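Local coordinates for protein xyloglucan-specific endo-beta-1,4-glucanase BoGH9A (PDB 6DHT) that hydrolyses internal beta-1,4-glucosidic linkages in the backbone of xyloglucan, releasing xyloglucan oligosaccharides, at residues E246-P251 with H495-L500; T241-E246 with C254-Y259. One frame throughout, in Å; residues are numbered along the deposited sequence.

Contact 1. Residues E246-P251 with H495-L500. With EDO (1,2-ethanediol), chain F.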
ATOM      1  N   GLU A 246       4.230 -12.556 -19.369  1.00 16.44           N
ATOM      2  CA  GLU A 246       4.162 -14.002 -19.410  1.00 19.40           C
ATOM      3  C   GLU A 246       2.743 -14.509 -19.252  1.00 18.29           C
ATOM      4  O   GLU A 246       1.836 -13.802 -18.794  1.00 16.14           O
ATOM      5  CB  GLU A 246       5.036 -14.588 -18.291  1.00 18.27           C
ATOM      6  CG  GLU A 246       6.491 -14.189 -18.341  1.00 19.43           C
ATOM      7  CD  GLU A 246       7.343 -14.950 -19.362  1.00 24.92           C
ATOM      8  OE1 GLU A 246       6.779 -15.514 -20.332  1.00 23.37           O
ATOM      9  OE2 GLU A 246       8.585 -14.984 -19.188  1.00 21.56           O
ATOM     10  N   GLY A 247       2.519 -15.763 -19.632  1.00 17.71           N
ATOM     11  CA  GLY A 247       1.266 -16.407 -19.322  1.00 18.25           C
ATOM     12  C   GLY A 247       1.194 -16.702 -17.835  1.00 17.21           C
ATOM     13  O   GLY A 247       2.097 -16.306 -17.062  1.00 16.52           O
ATOM     14  N   PHE A 248       0.129 -17.378 -17.439  1.00 16.24           N
ATOM     15  CA  PHE A 248      -0.094 -17.757 -16.048  1.00 15.77           C
ATOM     16  C   PHE A 248       0.670 -19.047 -15.728  1.00 17.70           C
ATOM     17  O   PHE A 248       0.086 -20.126 -15.561  1.00 23.45           O
ATOM     18  CB  PHE A 248      -1.586 -17.776 -15.714  1.00 14.93           C
ATOM     19  CG  PHE A 248      -2.126 -16.399 -15.415  1.00 18.44           C
ATOM     20  CD1 PHE A 248      -1.978 -15.377 -16.342  1.00 17.47           C
ATOM     21  CD2 PHE A 248      -2.651 -16.089 -14.174  1.00 21.41           C
ATOM     22  CE1 PHE A 248      -2.409 -14.095 -16.066  1.00 20.88           C
ATOM     23  CE2 PHE A 248      -3.084 -14.794 -13.887  1.00 20.03           C
ATOM     24  CZ  PHE A 248      -2.962 -13.801 -14.839  1.00 21.00           C
ATOM     25  N   VAL A 249       1.988 -18.889 -15.637  1.00 18.63           N
ATOM     26  CA  VAL A 249       2.903 -19.994 -15.413  1.00 19.61           C
ATOM     27  C   VAL A 249       3.762 -19.716 -14.187  1.00 18.85           C
ATOM     28  O   VAL A 249       3.866 -18.569 -13.749  1.00 18.83           O
ATOM     29  CB  VAL A 249       3.823 -20.200 -16.621  1.00 23.81           C
ATOM     30  CG1 VAL A 249       2.983 -20.454 -17.880  1.00 22.03           C
ATOM     31  CG2 VAL A 249       4.719 -19.023 -16.860  1.00 24.91           C
ATOM     32  N   LYS A 250       4.378 -20.758 -13.646  1.00 18.64           N
ATOM     33  CA  LYS A 250       5.244 -20.608 -12.489  1.00 18.08           C
ATOM     34  C   LYS A 250       6.510 -19.842 -12.859  1.00 21.20           C
ATOM     35  O   LYS A 250       6.964 -19.888 -13.998  1.00 19.03           O
ATOM     36  CB  LYS A 250       5.648 -21.976 -11.945  1.00 18.55           C
ATOM     37  CG  LYS A 250       4.547 -22.851 -11.438  1.00 23.32           C
ATOM     38  CD  LYS A 250       5.094 -24.280 -11.235  1.00 32.10           C
ATOM     39  CE  LYS A 250       3.999 -25.312 -11.025  1.00 39.66           C
ATOM     40  NZ  LYS A 250       3.586 -25.378  -9.608  1.00 44.33           N
ATOM     41  N   PRO A 251       7.113 -19.137 -11.897  1.00 18.71           N
ATOM     42  CA  PRO A 251       8.352 -18.432 -12.253  1.00 18.70           C
ATOM     43  C   PRO A 251       9.446 -19.308 -12.897  1.00 22.45           C
ATOM     44  O   PRO A 251      10.104 -18.873 -13.844  1.00 22.09           O
ATOM     45  CB  PRO A 251       8.821 -17.873 -10.907  1.00 20.38           C
ATOM     46  CG  PRO A 251       7.570 -17.640 -10.159  1.00 18.64           C
ATOM     47  CD  PRO A 251       6.643 -18.769 -10.552  1.00 21.35           C
ATOM     48  N   HIS A 495      -9.646 -16.258  -5.738  1.00 13.35           N
ATOM     49  CA  HIS A 495      -9.203 -16.352  -7.138  1.00 13.06           C
ATOM     50  C   HIS A 495      -8.523 -15.090  -7.652  1.00 15.46           C
ATOM     51  O   HIS A 495      -8.853 -14.582  -8.706  1.00 15.62           O
ATOM     52  CB  HIS A 495     -10.420 -16.696  -8.018  1.00 14.99           C
ATOM     53  CG  HIS A 495     -11.057 -17.989  -7.633  1.00 15.22           C
ATOM     54  ND1 HIS A 495     -10.474 -19.208  -7.914  1.00 19.44           N
ATOM     55  CD2 HIS A 495     -12.164 -18.253  -6.910  1.00 18.90           C
ATOM     56  CE1 HIS A 495     -11.226 -20.170  -7.407  1.00 17.91           C
ATOM     57  NE2 HIS A 495     -12.270 -19.622  -6.812  1.00 19.39           N
ATOM     58  N   PRO A 496      -7.565 -14.549  -6.891  1.00 13.50           N
ATOM     59  CA  PRO A 496      -6.950 -13.305  -7.344  1.00 13.33           C
ATOM     60  C   PRO A 496      -6.245 -13.404  -8.682  1.00 13.76           C
ATOM     61  O   PRO A 496      -5.729 -14.457  -9.053  1.00 14.04           O
ATOM     62  CB  PRO A 496      -5.934 -12.986  -6.222  1.00 13.91           C
ATOM     63  CG  PRO A 496      -5.629 -14.337  -5.642  1.00 16.14           C
ATOM     64  CD  PRO A 496      -6.924 -15.078  -5.677  1.00 15.08           C
ATOM     65  N   HIS A 497      -6.193 -12.280  -9.381  1.00 13.64           N
ATOM     66  CA  HIS A 497      -5.425 -12.138 -10.586  1.00 15.02           C
ATOM     67  C   HIS A 497      -3.986 -11.967 -10.165  1.00 14.75           C
ATOM     68  O   HIS A 497      -3.493 -10.845  -9.984  1.00 14.62           O
ATOM     69  CB  HIS A 497      -5.942 -10.934 -11.381  1.00 15.80           C
ATOM     70  CG  HIS A 497      -5.171 -10.641 -12.633  1.00 15.34           C
ATOM     71  ND1 HIS A 497      -4.037  -9.862 -12.649  1.00 16.31           N
ATOM     72  CD2 HIS A 497      -5.386 -11.006 -13.923  1.00 15.96           C
ATOM     73  CE1 HIS A 497      -3.563  -9.790 -13.881  1.00 14.82           C
ATOM     74  NE2 HIS A 497      -4.376 -10.471 -14.677  1.00 12.76           N
ATOM     75  N   HIS A 498      -3.317 -13.100  -9.990  1.00 13.30           N
ATOM     76  CA  HIS A 498      -1.985 -13.139  -9.376  1.00 13.66           C
ATOM     77  C   HIS A 498      -1.298 -14.357  -9.946  1.00 13.67           C
ATOM     78  O   HIS A 498      -1.671 -15.484  -9.622  1.00 15.01           O
ATOM     79  CB  HIS A 498      -2.157 -13.301  -7.857  1.00 14.94           C
ATOM     80  CG  HIS A 498      -0.893 -13.191  -7.067  1.00 13.75           C
ATOM     81  ND1 HIS A 498      -0.728 -13.819  -5.844  1.00 18.36           N
ATOM     82  CD2 HIS A 498       0.233 -12.471  -7.271  1.00 15.71           C
ATOM     83  CE1 HIS A 498       0.457 -13.501  -5.350  1.00 14.39           C
ATOM     84  NE2 HIS A 498       1.062 -12.689  -6.197  1.00 12.51           N
ATOM     85  N   ARG A 499      -0.302 -14.150 -10.787  1.00 15.36           N
ATOM     86  CA  ARG A 499       0.321 -15.299 -11.437  1.00 14.71           C
ATOM     87  C   ARG A 499       0.924 -16.273 -10.423  1.00 17.15           C
ATOM     88  O   ARG A 499       0.870 -17.482 -10.634  1.00 17.95           O
ATOM     89  CB  ARG A 499       1.358 -14.882 -12.468  1.00 14.45           C
ATOM     90  CG  ARG A 499       0.763 -14.355 -13.786  1.00 14.73           C
ATOM     91  CD  ARG A 499       1.832 -13.753 -14.667  1.00 14.17           C
ATOM     92  NE  ARG A 499       1.316 -13.301 -15.965  1.00 16.00           N
ATOM     93  CZ  ARG A 499       0.604 -12.202 -16.144  1.00 16.35           C
ATOM     94  NH1 ARG A 499       0.280 -11.440 -15.097  1.00 16.55           N
ATOM     95  NH2 ARG A 499       0.208 -11.851 -17.357  1.00 17.43           N
ATOM     96  N   LEU A 500       1.452 -15.787  -9.296  1.00 15.21           N
ATOM     97  CA  LEU A 500       1.966 -16.739  -8.310  1.00 15.47           C
ATOM     98  C   LEU A 500       0.889 -17.657  -7.736  1.00 15.80           C
ATOM     99  O   LEU A 500       1.061 -18.875  -7.693  1.00 20.47           O
ATOM    100  CB  LEU A 500       2.658 -16.018  -7.155  1.00 16.16           C
ATOM    101  CG  LEU A 500       4.032 -15.410  -7.421  1.00 16.59           C
ATOM    102  CD1 LEU A 500       4.524 -14.668  -6.160  1.00 16.18           C
ATOM    103  CD2 LEU A 500       5.075 -16.410  -7.834  1.00 16.21           C
TER
HETATM  104  C1  EDO F 605      -1.725  -8.397 -17.437  1.00 16.44           C
HETATM  105  O1  EDO F 605      -1.609  -9.765 -17.877  1.00 17.95           O
HETATM  106  C2  EDO F 605      -0.640  -8.019 -16.426  1.00 18.18           C
HETATM  107  O2  EDO F 605      -0.825  -8.798 -15.242  1.00 17.75           O

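Contact 2. Residues T241-E246 with C254-Y259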
ATOM      1  N   THR A 241      12.226  -5.877 -17.134  1.00 21.13           N
ATOM      2  CA  THR A 241      11.028  -6.461 -17.712  1.00 18.14           C
ATOM      3  C   THR A 241      11.337  -7.430 -18.853  1.00 21.76           C
ATOM      4  O   THR A 241      12.413  -7.393 -19.459  1.00 19.86           O
ATOM      5  CB  THR A 241      10.095  -5.330 -18.246  1.00 19.80           C
ATOM      6  OG1 THR A 241       8.851  -5.848 -18.700  1.00 22.88           O
ATOM      7  CG2 THR A 241      10.793  -4.517 -19.361  1.00 21.80           C
ATOM      8  N   THR A 242      10.378  -8.302 -19.114  1.00 18.04           N
ATOM      9  CA  THR A 242      10.352  -9.063 -20.363  1.00 17.41           C
ATOM     10  C   THR A 242       9.659  -8.183 -21.381  1.00 21.40           C
ATOM     11  O   THR A 242       9.011  -7.205 -21.039  1.00 23.57           O
ATOM     12  CB  THR A 242       9.574 -10.354 -20.162  1.00 18.21           C
ATOM     13  OG1 THR A 242       8.331 -10.067 -19.529  1.00 19.13           O
ATOM     14  CG2 THR A 242      10.349 -11.329 -19.316  1.00 18.48           C
ATOM     15  N   PRO A 243       9.775  -8.516 -22.679  1.00 20.68           N
ATOM     16  CA  PRO A 243       9.059  -7.675 -23.646  1.00 22.03           C
ATOM     17  C   PRO A 243       7.538  -7.771 -23.543  1.00 19.03           C
ATOM     18  O   PRO A 243       6.827  -6.772 -23.725  1.00 23.28           O
ATOM     19  CB  PRO A 243       9.537  -8.238 -24.997  1.00 22.07           C
ATOM     20  CG  PRO A 243      10.890  -8.756 -24.696  1.00 22.13           C
ATOM     21  CD  PRO A 243      10.781  -9.369 -23.322  1.00 26.36           C
ATOM     22  N   PHE A 244       7.031  -8.977 -23.289  1.00 19.69           N
ATOM     23  CA  PHE A 244       5.610  -9.209 -23.090  1.00 20.63           C
ATOM     24  C   PHE A 244       5.348  -9.776 -21.692  1.00 20.00           C
ATOM     25  O   PHE A 244       6.192 -10.448 -21.117  1.00 19.79           O
ATOM     26  CB  PHE A 244       5.059 -10.239 -24.101  1.00 26.14           C
ATOM     27  CG  PHE A 244       5.040  -9.769 -25.531  1.00 32.17           C
ATOM     28  CD1 PHE A 244       4.031  -8.936 -25.987  1.00 33.31           C
ATOM     29  CD2 PHE A 244       6.016 -10.189 -26.419  1.00 37.54           C
ATOM     30  CE1 PHE A 244       4.010  -8.501 -27.305  1.00 42.16           C
ATOM     31  CE2 PHE A 244       5.998  -9.765 -27.743  1.00 33.49           C
ATOM     32  CZ  PHE A 244       4.993  -8.919 -28.180  1.00 35.67           C
ATOM     33  N   PHE A 245       4.150  -9.559 -21.196  1.00 19.02           N
ATOM     34  CA  PHE A 245       3.711 -10.286 -20.014  1.00 17.70           C
ATOM     35  C   PHE A 245       3.738 -11.769 -20.312  1.00 22.15           C
ATOM     36  O   PHE A 245       3.332 -12.185 -21.402  1.00 19.76           O
ATOM     37  CB  PHE A 245       2.293  -9.887 -19.612  1.00 18.43           C
ATOM     38  CG  PHE A 245       2.180  -8.509 -19.059  1.00 16.77           C
ATOM     39  CD1 PHE A 245       2.902  -8.131 -17.928  1.00 16.65           C
ATOM     40  CD2 PHE A 245       1.286  -7.607 -19.607  1.00 21.14           C
ATOM     41  CE1 PHE A 245       2.771  -6.852 -17.396  1.00 18.76           C
ATOM     42  CE2 PHE A 245       1.132  -6.339 -19.083  1.00 19.22           C
ATOM     43  CZ  PHE A 245       1.873  -5.964 -17.947  1.00 18.42           C
ATOM     44  N   GLU A 246       4.230 -12.556 -19.369  1.00 16.44           N
ATOM     45  CA  GLU A 246       4.162 -14.002 -19.410  1.00 19.40           C
ATOM     46  C   GLU A 246       2.743 -14.509 -19.252  1.00 18.29           C
ATOM     47  O   GLU A 246       1.836 -13.802 -18.794  1.00 16.14           O
ATOM     48  CB  GLU A 246       5.036 -14.588 -18.291  1.00 18.27           C
ATOM     49  CG  GLU A 246       6.491 -14.189 -18.341  1.00 19.43           C
ATOM     50  CD  GLU A 246       7.343 -14.950 -19.362  1.00 24.92           C
ATOM     51  OE1 GLU A 246       6.779 -15.514 -20.332  1.00 23.37           O
ATOM     52  OE2 GLU A 246       8.585 -14.984 -19.188  1.00 21.56           O
ATOM     53  N   CYS A 254       9.220 -19.585 -16.693  1.00 23.93           N
ATOM     54  CA  CYS A 254       9.311 -18.380 -17.503  1.00 22.30           C
ATOM     55  C   CYS A 254      10.582 -18.406 -18.335  1.00 22.72           C
ATOM     56  O   CYS A 254      11.649 -18.759 -17.834  1.00 24.39           O
ATOM     57  CB  CYS A 254       9.296 -17.134 -16.611  1.00 21.63           C
ATOM     58  SG  CYS A 254       7.693 -16.818 -15.870  1.00 20.62           S
ATOM     59  N   LYS A 255      10.477 -18.040 -19.606  1.00 23.97           N
ATOM     60  CA  LYS A 255      11.609 -18.198 -20.511  1.00 21.22           C
ATOM     61  C   LYS A 255      11.964 -16.947 -21.299  1.00 22.45           C
ATOM     62  O   LYS A 255      13.005 -16.916 -21.945  1.00 27.40           O
ATOM     63  CB  LYS A 255      11.345 -19.382 -21.448  1.00 24.30           C
ATOM     64  CG  LYS A 255      11.323 -20.703 -20.694  1.00 27.10           C
ATOM     65  CD  LYS A 255      10.903 -21.883 -21.540  1.00 41.55           C
ATOM     66  CE  LYS A 255      10.600 -23.086 -20.645  1.00 51.97           C
ATOM     67  NZ  LYS A 255      11.566 -23.228 -19.502  1.00 54.51           N
ATOM     68  N   GLN A 256      11.122 -15.922 -21.267  1.00 24.32           N
ATOM     69  CA  GLN A 256      11.439 -14.682 -21.975  1.00 26.16           C
ATOM     70  C   GLN A 256      12.707 -14.012 -21.460  1.00 27.50           C
ATOM     71  O   GLN A 256      13.057 -14.121 -20.283  1.00 23.07           O
ATOM     72  CB  GLN A 256      10.290 -13.687 -21.898  1.00 25.83           C
ATOM     73  CG  GLN A 256       9.132 -13.965 -22.799  1.00 23.94           C
ATOM     74  CD  GLN A 256       8.148 -12.811 -22.809  1.00 23.86           C
ATOM     75  OE1 GLN A 256       8.414 -11.753 -23.384  1.00 23.89           O
ATOM     76  NE2 GLN A 256       7.029 -12.987 -22.117  1.00 24.42           N
ATOM     77  N   GLN A 257      13.389 -13.302 -22.347  1.00 26.23           N
ATOM     78  CA  GLN A 257      14.595 -12.577 -21.978  1.00 28.05           C
ATOM     79  C   GLN A 257      14.221 -11.356 -21.127  1.00 23.13           C
ATOM     80  O   GLN A 257      13.197 -10.715 -21.379  1.00 23.20           O
ATOM     81  CB  GLN A 257      15.363 -12.153 -23.247  1.00 28.90           C
ATOM     82  CG  GLN A 257      16.572 -11.254 -23.024  1.00 32.58           C
ATOM     83  CD  GLN A 257      17.677 -11.924 -22.217  1.00 45.10           C
ATOM     84  OE1 GLN A 257      18.024 -11.468 -21.120  1.00 41.66           O
ATOM     85  NE2 GLN A 257      18.248 -13.001 -22.762  1.00 43.90           N
ATOM     86  N   ARG A 258      15.072 -11.050 -20.149  1.00 23.92           N
ATOM     87  CA  ARG A 258      14.880  -9.907 -19.244  1.00 23.82           C
ATOM     88  C   ARG A 258      15.744  -8.721 -19.661  1.00 22.72           C
ATOM     89  O   ARG A 258      16.928  -8.886 -19.978  1.00 24.16           O
ATOM     90  CB  ARG A 258      15.209 -10.323 -17.799  1.00 22.94           C
ATOM     91  CG  ARG A 258      14.341 -11.458 -17.264  1.00 19.42           C
ATOM     92  CD  ARG A 258      12.996 -10.970 -16.771  1.00 22.20           C
ATOM     93  NE  ARG A 258      13.008 -10.697 -15.333  1.00 18.28           N
ATOM     94  CZ  ARG A 258      11.903 -10.506 -14.610  1.00 20.29           C
ATOM     95  NH1 ARG A 258      10.704 -10.500 -15.166  1.00 19.42           N
ATOM     96  NH2 ARG A 258      12.012 -10.281 -13.310  1.00 20.14           N
ATOM     97  N   TYR A 259      15.141  -7.534 -19.659  1.00 21.23           N
ATOM     98  CA  TYR A 259      15.805  -6.296 -20.069  1.00 19.31           C
ATOM     99  C   TYR A 259      15.671  -5.209 -19.017  1.00 24.29           C
ATOM    100  O   TYR A 259      14.687  -5.197 -18.288  1.00 20.86           O
ATOM    101  CB  TYR A 259      15.177  -5.726 -21.342  1.00 23.59           C
ATOM    102  CG  TYR A 259      15.302  -6.589 -22.577  1.00 25.44           C
ATOM    103  CD1 TYR A 259      14.376  -7.573 -22.846  1.00 26.44           C
ATOM    104  CD2 TYR A 259      16.331  -6.385 -23.482  1.00 26.77           C
ATOM    105  CE1 TYR A 259      14.474  -8.362 -23.976  1.00 28.19           C
ATOM    106  CE2 TYR A 259      16.438  -7.168 -24.627  1.00 29.82           C
ATOM    107  CZ  TYR A 259      15.508  -8.156 -24.859  1.00 34.59           C
ATOM    108  OH  TYR A 259      15.592  -8.947 -25.986  1.00 32.53           O
TER
HETATM  109  O   HOH W   1       8.071 -17.666 -21.193  1.00 25.40           O

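Contact 1. Residues E246-P251 with H495-L500
R499 lies across the ring of F248 where a loop meets the start of helix 499-503 in the glycoside hydrolase family 9 domain, beside the predicted active site. Its CG sits almost exactly over the ring centre, a CH-pi contact of 3.6 Å from R499 CG to the F248 centroid. Extended from CG to NE (chi3 177°), the chain carries the guanidinium over the CE1 rim of the ring, the two planes 33° apart, to the backbone of the other segment. There R499 NE and NH2 grip one atom side-on, each 2.9 Å from E246 O, with this oxygen close to the guanidinium plane; NE also makes a weak bond to G247 O. NH1 and NH2 hold the two hydroxyls of an ethanediol, probably from the crystallisation liquor, and NH1 also bonds G170 O. With an alanine here, E246 O would probably lose both donors and one face of the F248 ring its cover. F248 also turns its edge toward the face of H497, a predicted active-site residue, in a T-shaped pair with planes at 68°. H497 ND1 is hydrogen-bonded to OE1 of E548, the predicted proton donor. Further along, P251 CG packs against L500 CD2 at 3.6 Å.

Contact 2. Residues T241-E246 with C254-Y259
Q256 meets F244 across the long loop of a beta hairpin formed by strands 239-241 and 259-260, its amide bonding both the backbone N and O of F244. At the base, T241 and Y259 form an antiparallel hydrogen-bonded pair, the nearly straight bond from T241 N to Y259 O measuring 2.8 Å. This end is tightly packed: T242 CG2 lies 3.5 Å from Q256 CB, P243 CG touches Y259 CE1, and R258, also buried, forms a salt bridge with D140. Beyond the base, the Q256 chain is extended past CG (chi2 -171°) and lays its amide along F244. Q256 OE1 accepts from F244 N at 3.1 Å, on a lone pair in the amide carbonyl plane, and NE2 returns a bond to F244 O from above the carbonyl plane. T242 OG1 meets that same oxygen from the opposite face, so two donors fix the F244 carbonyl. The second NE2 bond goes to E246 OE1, which it approaches from above the carboxylate, the two flat groups standing nearly perpendicular at 84°. Toward C254 and the exposed K255 the contact loosens. E246 CG packs on C254 SG, E246 OE2 takes a weak bond from Q256 N, and a water adds a further link, donating to E246 OE1 at 2.7 Å and accepting from K255 N at 2.9 Å.

Contacts 1 and 2 share the loop between strands 239-241 and 259-260, and both are only partly buried. Contact 2 is local, tying the two limbs of this loop together where its strands pair in a small mixed sheet; contact 1 joins the loop's outer part to the distant 495-500 segment at the predicted catalytic centre. E246 serves both, its backbone oxygen turned to contact 1 and its carboxylate to contact 2. Their chemistry differs accordingly: an arginine, an aromatic ring and a histidine in the first, backbone pairing and a side-chain amide in the second. They also touch directly, R499 NH2 lying 3.6 Å from F245 CB and V249 CG2 3.8 Å from C254 SG.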